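PDB 2PLJ: lysine/ornithine decarboxylase from Vibrio vulnificus, which catalyses the decarboxylation of lysine and ornithine, probably with a pyridoxal phosphate cofactor, to give the polyamine precursors cadaverine and putrescine. Local coordinates for residues Y83-P91 / M385-A393. Residues are numbered along the deposited sequence; the frame is centred on the assembly and turned at random.
With P3T ((4-{[(4-aminobutyl)amino]methyl}-5-hydroxy-6-methylpyridin-3-yl)methyl dihydrogen phosphate), chain D.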
ATOM      1  N   TYR A  83     -18.666   2.923  15.076  1.00 13.41           N
ATOM      2  CA  TYR A  83     -17.493   2.195  14.512  1.00 13.77           C
ATOM      3  C   TYR A  83     -16.962   2.842  13.219  1.00 13.34           C
ATOM      4  O   TYR A  83     -17.720   3.016  12.262  1.00 13.80           O
ATOM      5  CB  TYR A  83     -17.906   0.739  14.236  1.00 13.80           C
ATOM      6  CG  TYR A  83     -16.797  -0.028  13.540  1.00 15.22           C
ATOM      7  CD1 TYR A  83     -15.551  -0.191  14.149  1.00 16.50           C
ATOM      8  CD2 TYR A  83     -16.992  -0.577  12.268  1.00 16.80           C
ATOM      9  CE1 TYR A  83     -14.534  -0.932  13.514  1.00 15.07           C
ATOM     10  CE2 TYR A  83     -15.977  -1.306  11.617  1.00 14.73           C
ATOM     11  CZ  TYR A  83     -14.746  -1.456  12.247  1.00 13.58           C
ATOM     12  OH  TYR A  83     -13.747  -2.189  11.630  1.00 15.62           O
ATOM     13  N   ALA A  84     -15.675   3.198  13.212  1.00 13.75           N
ATOM     14  CA  ALA A  84     -15.038   3.746  12.018  1.00 13.64           C
ATOM     15  C   ALA A  84     -14.691   2.569  11.084  1.00 13.93           C
ATOM     16  O   ALA A  84     -13.889   1.657  11.439  1.00 14.40           O
ATOM     17  CB  ALA A  84     -13.768   4.548  12.390  1.00 15.69           C
ATOM     18  N   LEU A  85     -15.319   2.559   9.921  1.00 14.44           N
ATOM     19  CA  LEU A  85     -15.076   1.469   8.961  1.00 14.67           C
ATOM     20  C   LEU A  85     -13.627   1.451   8.506  1.00 14.80           C
ATOM     21  O   LEU A  85     -13.098   0.377   8.170  1.00 14.91           O
ATOM     22  CB  LEU A  85     -15.986   1.573   7.737  1.00 16.35           C
ATOM     23  CG  LEU A  85     -17.311   0.816   7.852  1.00 14.22           C
ATOM     24  CD1 LEU A  85     -18.161   1.395   8.956  1.00 17.29           C
ATOM     25  CD2 LEU A  85     -18.021   0.826   6.481  1.00 17.34           C
ATOM     26  N   LYS A  86     -12.998   2.622   8.447  1.00 15.10           N
ATOM     27  CA  LYS A  86     -11.635   2.806   7.819  1.00 16.41           C
ATOM     28  C   LYS A  86     -10.618   1.656   8.108  1.00 15.03           C
ATOM     29  O   LYS A  86     -10.011   1.071   7.180  1.00 14.68           O
ATOM     30  CB  LYS A  86     -10.989   4.123   8.339  1.00 18.31           C
ATOM     31  CG  LYS A  86     -11.503   5.460   7.820  1.00 23.37           C
ATOM     32  CD  LYS A  86     -10.779   6.593   8.590  1.00 23.02           C
ATOM     33  CE  LYS A  86      -9.538   6.074   9.391  1.00 29.41           C
ATOM     34  NZ  LYS A  86      -9.257   6.639  10.762  1.00 29.06           N
ATOM     35  N   PRO A  87     -10.396   1.328   9.404  1.00 15.04           N
ATOM     36  CA  PRO A  87      -9.370   0.298   9.663  1.00 13.36           C
ATOM     37  C   PRO A  87      -9.669  -1.118   9.170  1.00 13.62           C
ATOM     38  O   PRO A  87      -8.724  -1.908   8.965  1.00 13.54           O
ATOM     39  CB  PRO A  87      -9.269   0.267  11.187  1.00 13.63           C
ATOM     40  CG  PRO A  87     -10.654   0.774  11.646  1.00 16.36           C
ATOM     41  CD  PRO A  87     -10.938   1.879  10.667  1.00 14.51           C
ATOM     42  N   LEU A  88     -10.955  -1.451   9.036  1.00 12.80           N
ATOM     43  CA  LEU A  88     -11.390  -2.811   8.622  1.00 13.78           C
ATOM     44  C   LEU A  88     -12.838  -2.685   8.132  1.00 14.10           C
ATOM     45  O   LEU A  88     -13.763  -2.863   8.906  1.00 15.18           O
ATOM     46  CB  LEU A  88     -11.256  -3.843   9.765  1.00 14.16           C
ATOM     47  CG  LEU A  88     -11.648  -5.259   9.327  1.00 14.77           C
ATOM     48  CD1 LEU A  88     -10.791  -5.725   8.097  1.00 17.74           C
ATOM     49  CD2 LEU A  88     -11.553  -6.241  10.505  1.00 13.73           C
ATOM     50  N   PRO A  89     -13.010  -2.269   6.864  1.00 14.82           N
ATOM     51  CA  PRO A  89     -14.341  -2.020   6.296  1.00 15.18           C
ATOM     52  C   PRO A  89     -14.962  -3.309   5.791  1.00 15.96           C
ATOM     53  O   PRO A  89     -15.169  -3.481   4.572  1.00 18.06           O
ATOM     54  CB  PRO A  89     -14.028  -1.061   5.138  1.00 15.39           C
ATOM     55  CG  PRO A  89     -12.679  -1.526   4.618  1.00 16.45           C
ATOM     56  CD  PRO A  89     -11.932  -1.922   5.901  1.00 15.30           C
ATOM     57  N   HIS A  90     -15.232  -4.236   6.709  1.00 16.04           N
ATOM     58  CA  HIS A  90     -15.585  -5.604   6.325  1.00 15.28           C
ATOM     59  C   HIS A  90     -17.075  -5.816   6.576  1.00 14.54           C
ATOM     60  O   HIS A  90     -17.572  -5.549   7.664  1.00 14.74           O
ATOM     61  CB  HIS A  90     -14.749  -6.590   7.129  1.00 15.70           C
ATOM     62  CG  HIS A  90     -14.853  -8.004   6.652  1.00 16.14           C
ATOM     63  ND1 HIS A  90     -16.047  -8.694   6.643  1.00 15.07           N
ATOM     64  CD2 HIS A  90     -13.908  -8.865   6.208  1.00 17.61           C
ATOM     65  CE1 HIS A  90     -15.843  -9.913   6.166  1.00 15.63           C
ATOM     66  NE2 HIS A  90     -14.550 -10.047   5.900  1.00 17.82           N
ATOM     67  N   PRO A  91     -17.800  -6.316   5.568  1.00 14.41           N
ATOM     68  CA  PRO A  91     -19.268  -6.436   5.722  1.00 15.23           C
ATOM     69  C   PRO A  91     -19.690  -7.304   6.934  1.00 13.95           C
ATOM     70  O   PRO A  91     -20.697  -7.000   7.582  1.00 13.20           O
ATOM     71  CB  PRO A  91     -19.731  -7.102   4.420  1.00 15.87           C
ATOM     72  CG  PRO A  91     -18.530  -7.273   3.575  1.00 18.42           C
ATOM     73  CD  PRO A  91     -17.295  -6.788   4.264  1.00 15.17           C
ATOM     74  N   MET A 385      -3.890  -8.338  14.129  1.00 12.94           N
ATOM     75  CA  MET A 385      -3.780  -8.039  12.696  1.00 14.27           C
ATOM     76  C   MET A 385      -5.057  -7.474  12.044  1.00 13.65           C
ATOM     77  O   MET A 385      -5.222  -7.516  10.812  1.00 13.13           O
ATOM     78  CB  MET A 385      -3.264  -9.275  11.927  1.00 13.97           C
ATOM     79  CG  MET A 385      -1.808  -9.620  12.211  1.00 18.76           C
ATOM     80  SD  MET A 385      -0.718  -8.372  11.477  1.00 17.35           S
ATOM     81  CE  MET A 385      -0.885  -8.751   9.745  1.00 17.21           C
ATOM     82  N   GLY A 386      -5.950  -6.907  12.872  1.00 12.89           N
ATOM     83  CA  GLY A 386      -7.271  -6.531  12.357  1.00 14.08           C
ATOM     84  C   GLY A 386      -7.363  -5.137  11.744  1.00 15.28           C
ATOM     85  O   GLY A 386      -8.201  -4.901  10.861  1.00 17.44           O
ATOM     86  N   ALA A 387      -6.558  -4.199  12.244  1.00 12.86           N
ATOM     87  CA  ALA A 387      -6.768  -2.790  11.929  1.00 12.69           C
ATOM     88  C   ALA A 387      -5.618  -2.246  11.075  1.00 12.52           C
ATOM     89  O   ALA A 387      -4.452  -2.441  11.439  1.00 12.95           O
ATOM     90  CB  ALA A 387      -6.888  -1.951  13.239  1.00 12.96           C
ATOM     91  N   TYR A 388      -5.951  -1.566   9.960  1.00 13.10           N
ATOM     92  CA  TYR A 388      -4.935  -0.933   9.074  1.00 12.32           C
ATOM     93  C   TYR A 388      -3.902  -1.979   8.627  1.00 12.40           C
ATOM     94  O   TYR A 388      -2.677  -1.761   8.714  1.00 13.12           O
ATOM     95  CB  TYR A 388      -4.272   0.289   9.754  1.00 12.27           C
ATOM     96  CG  TYR A 388      -5.286   1.226  10.383  1.00 13.13           C
ATOM     97  CD1 TYR A 388      -6.127   2.014   9.583  1.00 10.99           C
ATOM     98  CD2 TYR A 388      -5.424   1.300  11.788  1.00 13.60           C
ATOM     99  CE1 TYR A 388      -7.056   2.879  10.156  1.00 10.97           C
ATOM    100  CE2 TYR A 388      -6.364   2.175  12.393  1.00 11.17           C
ATOM    101  CZ  TYR A 388      -7.200   2.934  11.560  1.00 12.86           C
ATOM    102  OH  TYR A 388      -8.122   3.773  12.108  1.00 12.86           O
ATOM    103  N   THR A 389      -4.430  -3.115   8.175  1.00 12.36           N
ATOM    104  CA  THR A 389      -3.600  -4.223   7.656  1.00 13.41           C
ATOM    105  C   THR A 389      -4.065  -4.531   6.217  1.00 12.92           C
ATOM    106  O   THR A 389      -3.578  -3.904   5.259  1.00 13.38           O
ATOM    107  CB  THR A 389      -3.668  -5.451   8.623  1.00 13.21           C
ATOM    108  OG1 THR A 389      -5.063  -5.770   8.877  1.00 14.42           O
ATOM    109  CG2 THR A 389      -2.954  -5.130   9.954  1.00 13.84           C
ATOM    110  N   SER A 390      -5.046  -5.429   6.073  1.00 12.49           N
ATOM    111  CA  SER A 390      -5.669  -5.732   4.798  1.00 14.16           C
ATOM    112  C   SER A 390      -6.295  -4.471   4.175  1.00 13.23           C
ATOM    113  O   SER A 390      -6.283  -4.310   2.944  1.00 14.42           O
ATOM    114  CB  SER A 390      -6.766  -6.798   4.966  1.00 14.87           C
ATOM    115  OG  SER A 390      -7.702  -6.421   5.951  1.00 16.11           O
ATOM    116  N   ALA A 391      -6.734  -3.533   5.032  1.00 12.26           N
ATOM    117  CA  ALA A 391      -7.339  -2.302   4.529  1.00 12.79           C
ATOM    118  C   ALA A 391      -6.356  -1.525   3.632  1.00 12.66           C
ATOM    119  O   ALA A 391      -6.777  -0.775   2.754  1.00 12.89           O
ATOM    120  CB  ALA A 391      -7.870  -1.410   5.685  1.00 12.69           C
ATOM    121  N   THR A 392      -5.051  -1.670   3.903  1.00 11.80           N
ATOM    122  CA  THR A 392      -4.037  -0.905   3.192  1.00 12.53           C
ATOM    123  C   THR A 392      -3.160  -1.803   2.284  1.00 13.18           C
ATOM    124  O   THR A 392      -2.065  -1.412   1.874  1.00 13.55           O
ATOM    125  CB  THR A 392      -3.168  -0.042   4.163  1.00 12.54           C
ATOM    126  OG1 THR A 392      -2.609  -0.884   5.170  1.00 13.38           O
ATOM    127  CG2 THR A 392      -4.016   1.036   4.790  1.00 11.80           C
ATOM    128  N   ALA A 393      -3.643  -3.024   2.008  1.00 12.48           N
ATOM    129  CA  ALA A 393      -2.943  -3.936   1.103  1.00 12.75           C
ATOM    130  C   ALA A 393      -2.930  -3.406  -0.338  1.00 12.73           C
ATOM    131  O   ALA A 393      -3.830  -2.608  -0.739  1.00 12.88           O
ATOM    132  CB  ALA A 393      -3.559  -5.362   1.164  1.00 12.78           C
TER
HETATM  133  OAE P3T D 501      -9.945   4.399  16.716  1.00 15.82           O
HETATM  134  PAU P3T D 501      -8.850   4.647  15.592  1.00 17.90           P
HETATM  135  OAF P3T D 501      -8.848   3.433  14.547  1.00 17.28           O
HETATM  136  OAC P3T D 501      -7.454   4.943  16.110  1.00 17.00           O
HETATM  137  OAP P3T D 501      -9.258   5.909  14.663  1.00 16.51           O
HETATM  138  CAM P3T D 501     -10.543   5.843  13.912  1.00 19.33           C
HETATM  139  CAS P3T D 501     -10.756   7.256  13.350  1.00 19.91           C
HETATM  140  CAH P3T D 501     -11.850   7.926  13.913  1.00 20.96           C
HETATM  141  NAO P3T D 501     -12.136   9.168  13.522  1.00 20.17           N
HETATM  142  CAQ P3T D 501     -11.398   9.824  12.633  1.00 20.56           C
HETATM  143  CAA P3T D 501     -11.781  11.278  12.262  1.00 23.13           C
HETATM  144  CAR P3T D 501     -10.264   9.221  12.052  1.00 21.36           C
HETATM  145  OAD P3T D 501      -9.549   9.906  11.147  1.00 22.15           O
HETATM  146  CAT P3T D 501      -9.917   7.904  12.425  1.00 18.18           C
HETATM  147  CAG P3T D 501      -8.806   7.262  11.795  1.00 19.95           C
HETATM  148  NAN P3T D 501      -7.833   7.995  11.272  1.00 24.54           N
HETATM  149  CAL P3T D 501      -6.623   7.488  10.547  1.00 25.66           C
HETATM  150  CAK P3T D 501      -5.909   6.348  11.293  1.00 21.96           C
HETATM  151  CAJ P3T D 501      -4.745   5.890  10.358  1.00 21.35           C
HETATM  152  CAI P3T D 501      -3.951   4.744  10.993  1.00 21.89           C
HETATM  153  NAB P3T D 501      -2.718   4.433  10.231  1.00 18.86           N
HETATM  154  O   HOH W   1      -7.244  -3.860   7.847  1.00 14.57           O
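Pro87 lies against the Tyr388 ring where the end of strand 79-84, in the beta/alpha barrel, meets the loop between strands 379-382 and 403-407 at the cofactor site of this basic amino acid decarboxylase. The contact is CH-pi: Pro87 CB stands 3.5 Å from the Tyr388 ring centroid, 17° off the normal. The opposite face carries the aminobutyl arm of P3T, with CAI over its centre, and the ring is thus sandwiched between proline and ligand. Tyr388 CG is anti to its own carbonyl carbon (chi1 -48°), which sends the phenol along the proline toward the phosphate. Cys296 of helix 293-296 touches both Pro87 and Ala387.

Pro87 O is gripped by two donors. Tyr388 N donates to Pro87 O at 3.0 Å, in the carbonyl plane on a lone pair, and a bridging water donates to Pro87 O at 2.7 Å. That water in turn accepts from Thr389 N and Ala391 N, tying the turn of Leu85 to Leu88, type I, to the short 3-10 segment 390-391.

Van der Waals packing surrounds these bonds. Ala391 CB lies 3.4 Å from Pro87 O and makes an apolar contact with Pro89 CD. Leu88 CG is anti to the backbone N, a torsion that carries the branches along Gly386 O and brings CD1 to Ser390 OG. Phe398 of the second subunit packs on Pro89 and Phe396 of that subunit on Tyr388, placing the contact beside the dimer interface.

Two links to the ligand come from this contact. Lys86 NZ is modelled as bonded to P3T CAG, a doubtful link because CAG also carries the ligand's own NAN; the site may mix lysine-linked and putrescine-linked cofactor. Lys86 CE borders the Tyr388 ring at the edge. Tyr388 OH donates to phosphate oxygen OAF of P3T at 2.6 Å.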